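Local coordinates for type VI secretion system component (Escherichia coli O6, PDB 2P5Z), which is a component of the type VI secretion system, structurally similar to the phage T4 tail proteins gp27 and gp5 and probably part of a tail-like injection apparatus, at residues M165-D170 against G385-R390; A455-E458 against D462-Y465. All coordinates share one frame; numbering follows the deposited sequence.

Following the chain from its N terminus, residues 165-170 leave strand 161-166 in the part related to phage baseplate hub proteins, and contact 1 closes a long loop when strand 387-391 arrives beside them. Contact 2 comes later and closes only the short turn of the hairpin 451-456/464-469, so the two lie in series and neither encloses the other. Their centres are nonetheless about 11 Å apart, because strands 387-391 and 451-456 are neighbours in one antiparallel sheet. Leu387 CD1 packs on Phe456 CZ at 3.8 Å, and Met165 N probably donates a hydrogen bond to Asp462 OD1. Contact 1 joins the hub-like part to the OB domain; contact 2 stays within the latter.

Contact 1. Residues M165-D170 against G385-R390; sequences MQYGED and GTLPAR
Tyr167 and Leu387 mark the closest backbone approach, and their CA atoms are still 11.0 Å apart, so the end of strand 161-166 and the start of strand 387-391 meet through side chains and share no backbone pairing. Only three residues touch, burying 116 Å² in all, and Leu387 supplies one branch to each partner. Its CD1 meets Met165 CE at 4.1 Å, the two side chains reaching toward each other tip to tip. The thioether chain of Met165 is extended as far as SD, then bends at chi3 (-143°), which sets the terminal methyl on Leu387.

The other branch, CD2, lies 4.0 Å from Tyr167 CZ and 3.6 Å from Tyr167 OH. Here the side chains slide past each other in opposite directions, and the methyl comes obliquely to the phenol end of the ring. With CG anti to the backbone N (chi1 -176°), the tyrosine carries its ring out toward strand 387-391. Its hydroxyl also lies close to Glu458 of a second subunit, a polar pair whose bonding is not settled, while Leu387 packs on that same glutamate.

Just past the tyrosine, the chain turns into helix 171-182, a turn bridged by Gln166 NE2, which bonds both Glu169 O and Asp171 OD1.

Across the segments there is van der Waals packing with no polar bond: a branched leucine is shared between a methionine methyl and the hydroxyl end of a phenol. Such packing has little directional demand, and any directional hold at this junction between hub-like part and OB domain probably comes from polar neighbours.

Contact 2. Residues A455-E458 against D462-Y465; sequences AFEE and DRPY
Ala455 and Tyr465 form an antiparallel hydrogen-bonded pair next to the turn of a beta hairpin, strands 451-456 and 464-469, at one side of the five-stranded sheet of the OB domain. Two backbone bonds define the pair: Ala455 N to Tyr465 O and Tyr465 N to Ala455 O, both 2.8 Å. Phe456 and Pro464 follow as the non-hydrogen-bonded pair, with CA atoms 4.5 Å apart. Nearer the turn, Glu457 N bonds Arg463 O, at 171° the straightest of the three backbone bonds.

Apolar contacts occupy both faces of the hairpin. On the Phe456 side, Phe456 CE1 meets Pro464 CB at 3.6 Å, the proline coming obliquely to the ring, and Pro464 also packs on Leu427 and Val429. On the face with Ala455, the phenol of Tyr465 folds back across the neighbouring strand because its CG sits between the backbone N and the carbonyl carbon (chi1 68°). Ala455 CB lies over one face, offset toward the rim, in a CH-pi contact 4.0 Å from the ring centroid.

Charges gather toward the turn, where Glu457, Glu458 and Arg463 form a salt-bridge network. Glu457 also pairs through OE2 with Lys470 of another subunit, linking the hairpin to the trimer interface. The extended arginine presents a single nitrogen to both carboxylates: Glu458 OE2 forms a salt bridge with Arg463 NH1 at the guanidinium edge, its hydrogen-bond geometry weak and doubtful, whereas Glu457 OE1 lies over the guanidinium face, 3.1 Å from the same NH1, an attraction of charge alone.

Contact 1. Residues M165-D170 against G385-R390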
ATOM      1  N   MET A 165      25.164   5.942  -1.119  1.00 40.23           N
ATOM      2  CA  MET A 165      24.820   4.518  -1.068  1.00 42.77           C
ATOM      3  C   MET A 165      23.548   4.142  -1.868  1.00 45.66           C
ATOM      4  O   MET A 165      22.507   4.799  -1.763  1.00 42.48           O
ATOM      5  CB  MET A 165      24.626   4.090   0.391  1.00 39.11           C
ATOM      6  CG  MET A 165      24.873   2.612   0.612  1.00 41.47           C
ATOM      7  SD  MET A 165      24.495   2.010   2.273  1.00 41.45           S
ATOM      8  CE  MET A 165      25.816   0.854   2.413  1.00 40.30           C
ATOM      9  N   GLN A 166      23.644   3.075  -2.649  1.00 46.83           N
ATOM     10  CA  GLN A 166      22.478   2.410  -3.222  1.00 46.60           C
ATOM     11  C   GLN A 166      22.306   1.090  -2.473  1.00 48.93           C
ATOM     12  O   GLN A 166      23.144   0.197  -2.570  1.00 50.41           O
ATOM     13  CB  GLN A 166      22.690   2.145  -4.718  1.00 43.88           C
ATOM     14  CG  GLN A 166      21.680   1.204  -5.368  1.00 43.37           C
ATOM     15  CD  GLN A 166      21.847   1.087  -6.885  1.00 45.94           C
ATOM     16  OE1 GLN A 166      22.807   1.602  -7.465  1.00 47.29           O
ATOM     17  NE2 GLN A 166      20.913   0.395  -7.528  1.00 42.67           N
ATOM     18  N   TYR A 167      21.236   0.974  -1.698  1.00 51.15           N
ATOM     19  CA  TYR A 167      20.978  -0.267  -0.970  1.00 46.97           C
ATOM     20  C   TYR A 167      19.504  -0.669  -1.110  1.00 45.30           C
ATOM     21  O   TYR A 167      18.608   0.126  -0.810  1.00 43.98           O
ATOM     22  CB  TYR A 167      21.390  -0.121   0.503  1.00 46.85           C
ATOM     23  CG  TYR A 167      21.248  -1.387   1.333  1.00 48.00           C
ATOM     24  CD1 TYR A 167      20.081  -1.658   2.066  1.00 48.03           C
ATOM     25  CD2 TYR A 167      22.264  -2.319   1.370  1.00 45.89           C
ATOM     26  CE1 TYR A 167      19.951  -2.817   2.814  1.00 47.72           C
ATOM     27  CE2 TYR A 167      22.141  -3.487   2.107  1.00 48.26           C
ATOM     28  CZ  TYR A 167      20.993  -3.727   2.835  1.00 49.05           C
ATOM     29  OH  TYR A 167      20.906  -4.895   3.571  1.00 51.48           O
ATOM     30  N   GLY A 168      19.272  -1.907  -1.546  1.00 45.69           N
ATOM     31  CA  GLY A 168      17.915  -2.453  -1.746  1.00 49.94           C
ATOM     32  C   GLY A 168      17.037  -1.630  -2.684  1.00 51.06           C
ATOM     33  O   GLY A 168      15.888  -1.350  -2.375  1.00 54.35           O
ATOM     34  N   GLU A 169      17.606  -1.205  -3.805  1.00 46.44           N
ATOM     35  CA  GLU A 169      16.946  -0.322  -4.745  1.00 46.60           C
ATOM     36  C   GLU A 169      17.359  -0.780  -6.135  1.00 46.60           C
ATOM     37  O   GLU A 169      18.544  -1.013  -6.391  1.00 50.25           O
ATOM     38  CB  GLU A 169      17.407   1.128  -4.558  1.00 47.56           C
ATOM     39  CG  GLU A 169      16.738   1.935  -3.443  1.00 48.39           C
ATOM     40  CD  GLU A 169      17.319   3.359  -3.327  1.00 48.90           C
ATOM     41  OE1 GLU A 169      18.557   3.514  -3.261  1.00 53.35           O
ATOM     42  OE2 GLU A 169      16.550   4.341  -3.296  1.00 48.97           O
ATOM     43  N   ASP A 170      16.401  -0.927  -7.039  1.00 42.01           N
ATOM     44  CA  ASP A 170      16.741  -1.223  -8.420  1.00 41.82           C
ATOM     45  C   ASP A 170      17.346   0.043  -9.016  1.00 41.35           C
ATOM     46  O   ASP A 170      17.179   1.144  -8.460  1.00 43.43           O
ATOM     47  CB  ASP A 170      15.505  -1.679  -9.207  1.00 47.27           C
ATOM     48  CG  ASP A 170      14.387  -0.642  -9.188  1.00 50.87           C
ATOM     49  OD1 ASP A 170      14.329   0.206 -10.100  1.00 53.10           O
ATOM     50  OD2 ASP A 170      13.595  -0.629  -8.226  1.00 55.68           O
ATOM     51  N   GLY A 385      18.065  -1.904  11.550  1.00 51.06           N
ATOM     52  CA  GLY A 385      19.134  -2.845  11.843  1.00 56.01           C
ATOM     53  C   GLY A 385      20.504  -2.377  11.376  1.00 56.40           C
ATOM     54  O   GLY A 385      20.707  -1.221  10.985  1.00 57.74           O
ATOM     55  N   THR A 386      21.439  -3.306  11.377  1.00 56.00           N
ATOM     56  CA  THR A 386      22.829  -2.965  11.249  1.00 51.88           C
ATOM     57  C   THR A 386      23.484  -3.733  10.099  1.00 51.16           C
ATOM     58  O   THR A 386      23.042  -4.827   9.737  1.00 49.81           O
ATOM     59  CB  THR A 386      23.528  -3.234  12.591  1.00 51.77           C
ATOM     60  OG1 THR A 386      24.616  -2.327  12.738  1.00 63.75           O
ATOM     61  CG2 THR A 386      24.027  -4.658  12.688  1.00 47.77           C
ATOM     62  N   LEU A 387      24.514  -3.160   9.489  1.00 49.75           N
ATOM     63  CA  LEU A 387      25.239  -3.903   8.447  1.00 49.64           C
ATOM     64  C   LEU A 387      26.604  -4.359   8.949  1.00 49.45           C
ATOM     65  O   LEU A 387      27.349  -3.567   9.535  1.00 50.86           O
ATOM     66  CB  LEU A 387      25.412  -3.075   7.173  1.00 48.56           C
ATOM     67  CG  LEU A 387      24.153  -2.690   6.415  1.00 48.77           C
ATOM     68  CD1 LEU A 387      24.549  -1.896   5.187  1.00 44.19           C
ATOM     69  CD2 LEU A 387      23.384  -3.953   6.050  1.00 48.52           C
ATOM     70  N   PRO A 388      26.933  -5.635   8.730  1.00 48.92           N
ATOM     71  CA  PRO A 388      28.266  -6.103   9.086  1.00 49.60           C
ATOM     72  C   PRO A 388      29.306  -5.551   8.116  1.00 52.33           C
ATOM     73  O   PRO A 388      29.032  -5.408   6.920  1.00 53.56           O
ATOM     74  CB  PRO A 388      28.160  -7.621   8.943  1.00 47.78           C
ATOM     75  CG  PRO A 388      27.068  -7.841   7.947  1.00 49.49           C
ATOM     76  CD  PRO A 388      26.098  -6.697   8.136  1.00 49.88           C
ATOM     77  N   ALA A 389      30.478  -5.202   8.633  1.00 51.10           N
ATOM     78  CA  ALA A 389      31.571  -4.811   7.768  1.00 53.45           C
ATOM     79  C   ALA A 389      32.892  -5.332   8.309  1.00 58.05           C
ATOM     80  O   ALA A 389      32.984  -5.708   9.476  1.00 58.63           O
ATOM     81  CB  ALA A 389      31.609  -3.329   7.627  1.00 50.38           C
ATOM     82  N   ARG A 390      33.905  -5.363   7.450  1.00 61.53           N
ATOM     83  CA  ARG A 390      35.260  -5.698   7.857  1.00 62.09           C
ATOM     84  C   ARG A 390      36.136  -4.485   7.698  1.00 59.56           C
ATOM     85  O   ARG A 390      36.160  -3.894   6.623  1.00 51.74           O
ATOM     86  CB  ARG A 390      35.822  -6.824   6.998  1.00 65.94           C
ATOM     87  CG  ARG A 390      35.358  -8.186   7.415  1.00 73.36           C
ATOM     88  CD  ARG A 390      36.413  -9.229   7.111  1.00 79.35           C
ATOM     89  NE  ARG A 390      36.064 -10.513   7.714  1.00 84.39           N
ATOM     90  CZ  ARG A 390      35.375 -11.468   7.095  1.00 86.83           C
ATOM     91  NH1 ARG A 390      34.962 -11.285   5.844  1.00 87.95           N
ATOM     92  NH2 ARG A 390      35.100 -12.607   7.722  1.00 86.01           N
TER

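Contact 2. Residues A455-E458 against D462-Y465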
ATOM      1  N   ALA A 455      25.651   1.223  11.593  1.00 42.47           N
ATOM      2  CA  ALA A 455      24.329   1.733  11.874  1.00 40.83           C
ATOM      3  C   ALA A 455      24.147   3.056  11.148  1.00 40.03           C
ATOM      4  O   ALA A 455      25.101   3.642  10.663  1.00 40.85           O
ATOM      5  CB  ALA A 455      24.127   1.920  13.375  1.00 38.35           C
ATOM      6  N   PHE A 456      22.905   3.528  11.081  1.00 41.25           N
ATOM      7  CA  PHE A 456      22.563   4.641  10.215  1.00 39.36           C
ATOM      8  C   PHE A 456      21.697   5.611  10.954  1.00 42.10           C
ATOM      9  O   PHE A 456      20.639   5.246  11.472  1.00 44.96           O
ATOM     10  CB  PHE A 456      21.847   4.131   8.968  1.00 35.75           C
ATOM     11  CG  PHE A 456      22.698   3.235   8.112  1.00 29.77           C
ATOM     12  CD1 PHE A 456      23.539   3.772   7.171  1.00 23.49           C
ATOM     13  CD2 PHE A 456      22.682   1.863   8.288  1.00 29.03           C
ATOM     14  CE1 PHE A 456      24.324   2.962   6.389  1.00 27.10           C
ATOM     15  CE2 PHE A 456      23.478   1.048   7.512  1.00 32.97           C
ATOM     16  CZ  PHE A 456      24.302   1.605   6.557  1.00 30.30           C
ATOM     17  N   GLU A 457      22.163   6.845  11.012  1.00 43.67           N
ATOM     18  CA  GLU A 457      21.511   7.860  11.800  1.00 53.18           C
ATOM     19  C   GLU A 457      20.166   8.218  11.152  1.00 56.28           C
ATOM     20  O   GLU A 457      20.111   8.538   9.966  1.00 57.79           O
ATOM     21  CB  GLU A 457      22.434   9.062  11.898  1.00 56.85           C
ATOM     22  CG  GLU A 457      21.995  10.090  12.870  1.00 63.66           C
ATOM     23  CD  GLU A 457      23.048  11.139  13.078  1.00 67.93           C
ATOM     24  OE1 GLU A 457      23.340  11.900  12.127  1.00 70.04           O
ATOM     25  OE2 GLU A 457      23.586  11.197  14.200  1.00 70.50           O
ATOM     26  N   GLU A 458      19.102   8.143  11.954  1.00 57.49           N
ATOM     27  CA  GLU A 458      17.678   8.140  11.524  1.00 61.04           C
ATOM     28  C   GLU A 458      17.301   7.320  10.276  1.00 56.68           C
ATOM     29  O   GLU A 458      16.462   7.734   9.498  1.00 55.60           O
ATOM     30  CB  GLU A 458      17.029   9.541  11.535  1.00 64.45           C
ATOM     31  CG  GLU A 458      17.773  10.669  10.821  1.00 69.85           C
ATOM     32  CD  GLU A 458      17.401  12.040  11.358  1.00 70.77           C
ATOM     33  OE1 GLU A 458      16.185  12.338  11.432  1.00 74.29           O
ATOM     34  OE2 GLU A 458      18.322  12.819  11.704  1.00 72.70           O
ATOM     35  N   ASP A 462      22.915   7.453   3.958  1.00 51.16           N
ATOM     36  CA  ASP A 462      24.067   8.330   3.792  1.00 53.05           C
ATOM     37  C   ASP A 462      24.541   8.948   5.114  1.00 55.29           C
ATOM     38  O   ASP A 462      25.243   9.962   5.135  1.00 54.19           O
ATOM     39  CB  ASP A 462      23.785   9.399   2.738  1.00 51.75           C
ATOM     40  CG  ASP A 462      23.556   8.801   1.344  1.00 55.52           C
ATOM     41  OD1 ASP A 462      24.221   7.788   0.979  1.00 48.74           O
ATOM     42  OD2 ASP A 462      22.690   9.350   0.617  1.00 57.41           O
ATOM     43  N   ARG A 463      24.169   8.321   6.223  1.00 54.97           N
ATOM     44  CA  ARG A 463      24.720   8.711   7.511  1.00 52.53           C
ATOM     45  C   ARG A 463      25.224   7.513   8.306  1.00 50.07           C
ATOM     46  O   ARG A 463      24.716   7.245   9.395  1.00 51.43           O
ATOM     47  CB  ARG A 463      23.665   9.423   8.342  1.00 56.77           C
ATOM     48  CG  ARG A 463      23.301  10.818   7.914  1.00 60.29           C
ATOM     49  CD  ARG A 463      22.260  11.289   8.891  1.00 65.61           C
ATOM     50  NE  ARG A 463      21.960  12.708   8.813  1.00 71.02           N
ATOM     51  CZ  ARG A 463      21.188  13.345   9.692  1.00 74.02           C
ATOM     52  NH1 ARG A 463      20.657  12.687  10.715  1.00 72.92           N
ATOM     53  NH2 ARG A 463      20.950  14.642   9.549  1.00 76.48           N
ATOM     54  N   PRO A 464      26.236   6.797   7.789  1.00 47.80           N
ATOM     55  CA  PRO A 464      26.609   5.602   8.517  1.00 47.70           C
ATOM     56  C   PRO A 464      27.630   5.858   9.628  1.00 52.17           C
ATOM     57  O   PRO A 464      28.431   6.800   9.555  1.00 53.36           O
ATOM     58  CB  PRO A 464      27.231   4.730   7.433  1.00 44.60           C
ATOM     59  CG  PRO A 464      27.787   5.690   6.459  1.00 43.41           C
ATOM     60  CD  PRO A 464      27.081   6.989   6.599  1.00 44.54           C
ATOM     61  N   TYR A 465      27.601   5.008  10.647  1.00 51.01           N
ATOM     62  CA  TYR A 465      28.591   5.063  11.698  1.00 49.90           C
ATOM     63  C   TYR A 465      28.808   3.667  12.256  1.00 52.53           C
ATOM     64  O   TYR A 465      27.997   2.768  12.015  1.00 50.61           O
ATOM     65  CB  TYR A 465      28.218   6.076  12.792  1.00 51.41           C
ATOM     66  CG  TYR A 465      27.014   5.707  13.610  1.00 53.94           C
ATOM     67  CD1 TYR A 465      25.740   6.157  13.254  1.00 54.10           C
ATOM     68  CD2 TYR A 465      27.140   4.919  14.759  1.00 52.33           C
ATOM     69  CE1 TYR A 465      24.626   5.811  14.010  1.00 53.26           C
ATOM     70  CE2 TYR A 465      26.036   4.569  15.517  1.00 51.60           C
ATOM     71  CZ  TYR A 465      24.783   5.021  15.139  1.00 53.41           C
ATOM     72  OH  TYR A 465      23.696   4.661  15.895  1.00 53.94           O
TER